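Local coordinates for CYTH domain-containing protein (Pyrococcus horikoshii, PDB 2EEN) that is of unknown function but has a CYTH domain, and so probably binds and processes triphosphate-containing substrates, as its relatives do, at residues 13-18 and 122-127. Residues are numbered along the deposited sequence; the frame is centred on the assembly and turned at random.
Sequences EIFEKV and ITLDEV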
loop_
_atom_site.group_PDB
_atom_site.type_symbol
_atom_site.label_atom_id
_atom_site.label_comp_id
_atom_site.label_asym_id
_atom_site.label_seq_id
_atom_site.Cartn_x
_atom_site.Cartn_y
_atom_site.Cartn_z
ATOM N N GLU A 13 16.875 -34.871 3.684
ATOM C CA GLU A 13 16.356 -35.954 2.859
ATOM C C GLU A 13 15.300 -35.459 1.874
ATOM O O GLU A 13 15.386 -35.728 0.674
ATOM C CB GLU A 13 15.748 -37.042 3.751
ATOM C CG GLU A 13 14.958 -38.103 3.003
ATOM C CD GLU A 13 14.213 -39.035 3.944
ATOM O OE1 GLU A 13 14.875 -39.860 4.612
ATOM O OE2 GLU A 13 12.968 -38.940 4.018
ATOM N N ILE A 14 14.303 -34.745 2.385
ATOM C CA ILE A 14 13.236 -34.226 1.536
ATOM C C ILE A 14 13.796 -33.205 0.550
ATOM O O ILE A 14 13.430 -33.201 -0.626
ATOM C CB ILE A 14 12.116 -33.583 2.389
ATOM C CG1 ILE A 14 11.384 -34.680 3.169
ATOM C CG2 ILE A 14 11.139 -32.826 1.501
ATOM C CD1 ILE A 14 10.345 -34.172 4.149
ATOM N N PHE A 15 14.686 -32.346 1.037
ATOM C CA PHE A 15 15.308 -31.328 0.196
ATOM C C PHE A 15 16.043 -31.968 -0.980
ATOM O O PHE A 15 15.867 -31.557 -2.127
ATOM C CB PHE A 15 16.286 -30.481 1.022
ATOM C CG PHE A 15 15.633 -29.338 1.763
ATOM C CD1 PHE A 15 14.282 -29.375 2.088
ATOM C CD2 PHE A 15 16.380 -28.224 2.140
ATOM C CE1 PHE A 15 13.682 -28.323 2.778
ATOM C CE2 PHE A 15 15.792 -27.167 2.831
ATOM C CZ PHE A 15 14.437 -27.216 3.150
ATOM N N GLU A 16 16.858 -32.979 -0.697
ATOM C CA GLU A 16 17.608 -33.645 -1.754
ATOM C C GLU A 16 16.713 -34.325 -2.774
ATOM O O GLU A 16 16.992 -34.282 -3.973
ATOM C CB GLU A 16 18.565 -34.684 -1.170
ATOM C CG GLU A 16 20.028 -34.374 -1.432
ATOM C CD GLU A 16 20.330 -34.152 -2.904
ATOM O OE1 GLU A 16 20.085 -35.069 -3.718
ATOM O OE2 GLU A 16 20.819 -33.056 -3.250
ATOM N N LYS A 17 15.643 -34.956 -2.297
ATOM C CA LYS A 17 14.721 -35.654 -3.182
ATOM C C LYS A 17 14.091 -34.662 -4.150
ATOM O O LYS A 17 13.912 -34.956 -5.331
ATOM C CB LYS A 17 13.645 -36.378 -2.366
ATOM C CG LYS A 17 12.797 -37.341 -3.188
ATOM C CD LYS A 17 11.950 -38.286 -2.352
ATOM C CE LYS A 17 11.236 -39.312 -3.221
ATOM N NZ LYS A 17 10.312 -40.115 -2.376
ATOM N N VAL A 18 13.775 -33.473 -3.659
ATOM C CA VAL A 18 13.194 -32.463 -4.524
ATOM C C VAL A 18 14.202 -32.035 -5.582
ATOM O O VAL A 18 13.856 -31.879 -6.755
ATOM C CB VAL A 18 12.754 -31.230 -3.715
ATOM C CG1 VAL A 18 12.541 -30.045 -4.636
ATOM C CG2 VAL A 18 11.474 -31.552 -2.962
ATOM N N ILE A 122 7.076 -25.920 -5.892
ATOM C CA ILE A 122 7.486 -26.382 -4.572
ATOM C C ILE A 122 8.628 -25.503 -4.095
ATOM O O ILE A 122 9.489 -25.116 -4.880
ATOM C CB ILE A 122 7.982 -27.841 -4.620
ATOM C CG1 ILE A 122 6.805 -28.787 -4.414
ATOM C CG2 ILE A 122 9.067 -28.080 -3.559
ATOM C CD1 ILE A 122 7.167 -30.230 -4.636
ATOM N N THR A 123 8.643 -25.180 -2.809
ATOM C CA THR A 123 9.741 -24.385 -2.296
ATOM C C THR A 123 10.381 -25.075 -1.112
ATOM O O THR A 123 9.694 -25.661 -0.273
ATOM C CB THR A 123 9.281 -22.975 -1.875
ATOM O OG1 THR A 123 8.303 -23.069 -0.830
ATOM C CG2 THR A 123 8.678 -22.257 -3.064
ATOM N N LEU A 124 11.706 -25.041 -1.073
ATOM C CA LEU A 124 12.440 -25.628 0.037
ATOM C C LEU A 124 12.818 -24.416 0.868
ATOM O O LEU A 124 13.585 -23.566 0.421
ATOM C CB LEU A 124 13.694 -26.346 -0.451
ATOM C CG LEU A 124 13.464 -27.432 -1.499
ATOM C CD1 LEU A 124 14.780 -28.149 -1.745
ATOM C CD2 LEU A 124 12.384 -28.405 -1.027
ATOM N N ASP A 125 12.257 -24.335 2.070
ATOM C CA ASP A 125 12.502 -23.197 2.947
ATOM C C ASP A 125 13.404 -23.497 4.131
ATOM O O ASP A 125 13.218 -24.486 4.824
ATOM C CB ASP A 125 11.181 -22.661 3.508
ATOM C CG ASP A 125 10.228 -22.179 2.438
ATOM O OD1 ASP A 125 10.645 -22.010 1.269
ATOM O OD2 ASP A 125 9.050 -21.954 2.782
ATOM N N GLU A 126 14.388 -22.630 4.352
ATOM C CA GLU A 126 15.281 -22.748 5.504
ATOM C C GLU A 126 14.951 -21.475 6.265
ATOM O O GLU A 126 15.421 -20.400 5.910
ATOM C CB GLU A 126 16.747 -22.732 5.074
ATOM C CG GLU A 126 17.719 -22.882 6.228
ATOM C CD GLU A 126 17.661 -24.260 6.864
ATOM O OE1 GLU A 126 18.024 -25.241 6.181
ATOM O OE2 GLU A 126 17.252 -24.366 8.039
ATOM N N VAL A 127 14.131 -21.605 7.302
ATOM C CA VAL A 127 13.672 -20.456 8.073
ATOM C C VAL A 127 14.488 -20.238 9.331
ATOM O O VAL A 127 14.609 -21.134 10.163
ATOM C CB VAL A 127 12.193 -20.648 8.455
ATOM C CG1 VAL A 127 11.644 -19.417 9.150
ATOM C CG2 VAL A 127 11.388 -20.969 7.192
#
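D125 has its carboxylate oxygen OD2 gripped by a salt bridge from R111 and a hydrogen bond with Y170, while its backbone O meets the edge of the F15 ring in plane, 3.4 Å from CZ. T123 OG1 adds a weak bond to D125 OD1, at 3.3 Å. The side chains of T123 and D125 leave the strand on the face away from helix 12-19; the helix packs on the other face. There L124 CB sits over the centre of the F15 ring, 3.7 Å from the centroid and 10° off the normal, a CH-pi contact. The two side chains pass alongside each other, running in opposite senses, and L124 CD1 comes within 3.6 Å of F15 O. CG of F15 stands beside its backbone N (chi1 -85°), anti to the carbonyl carbon, and the ring reaches in with CZ toward D125 O. L124 CD2 meets V18 CG2 tip to tip at 3.8 Å, and V18 CG1 reaches I122 CG2 at 4.1 Å. L160 of helix 146-160 touches both V18 and I122, extending this apolar layer. The chemistry thus separates by strand face: an apolar seam holds helix 12-19 against one face of the antiparallel sheet, whereas T123 and D125 point the other way, consistent with the polar tunnel of CYTH proteins.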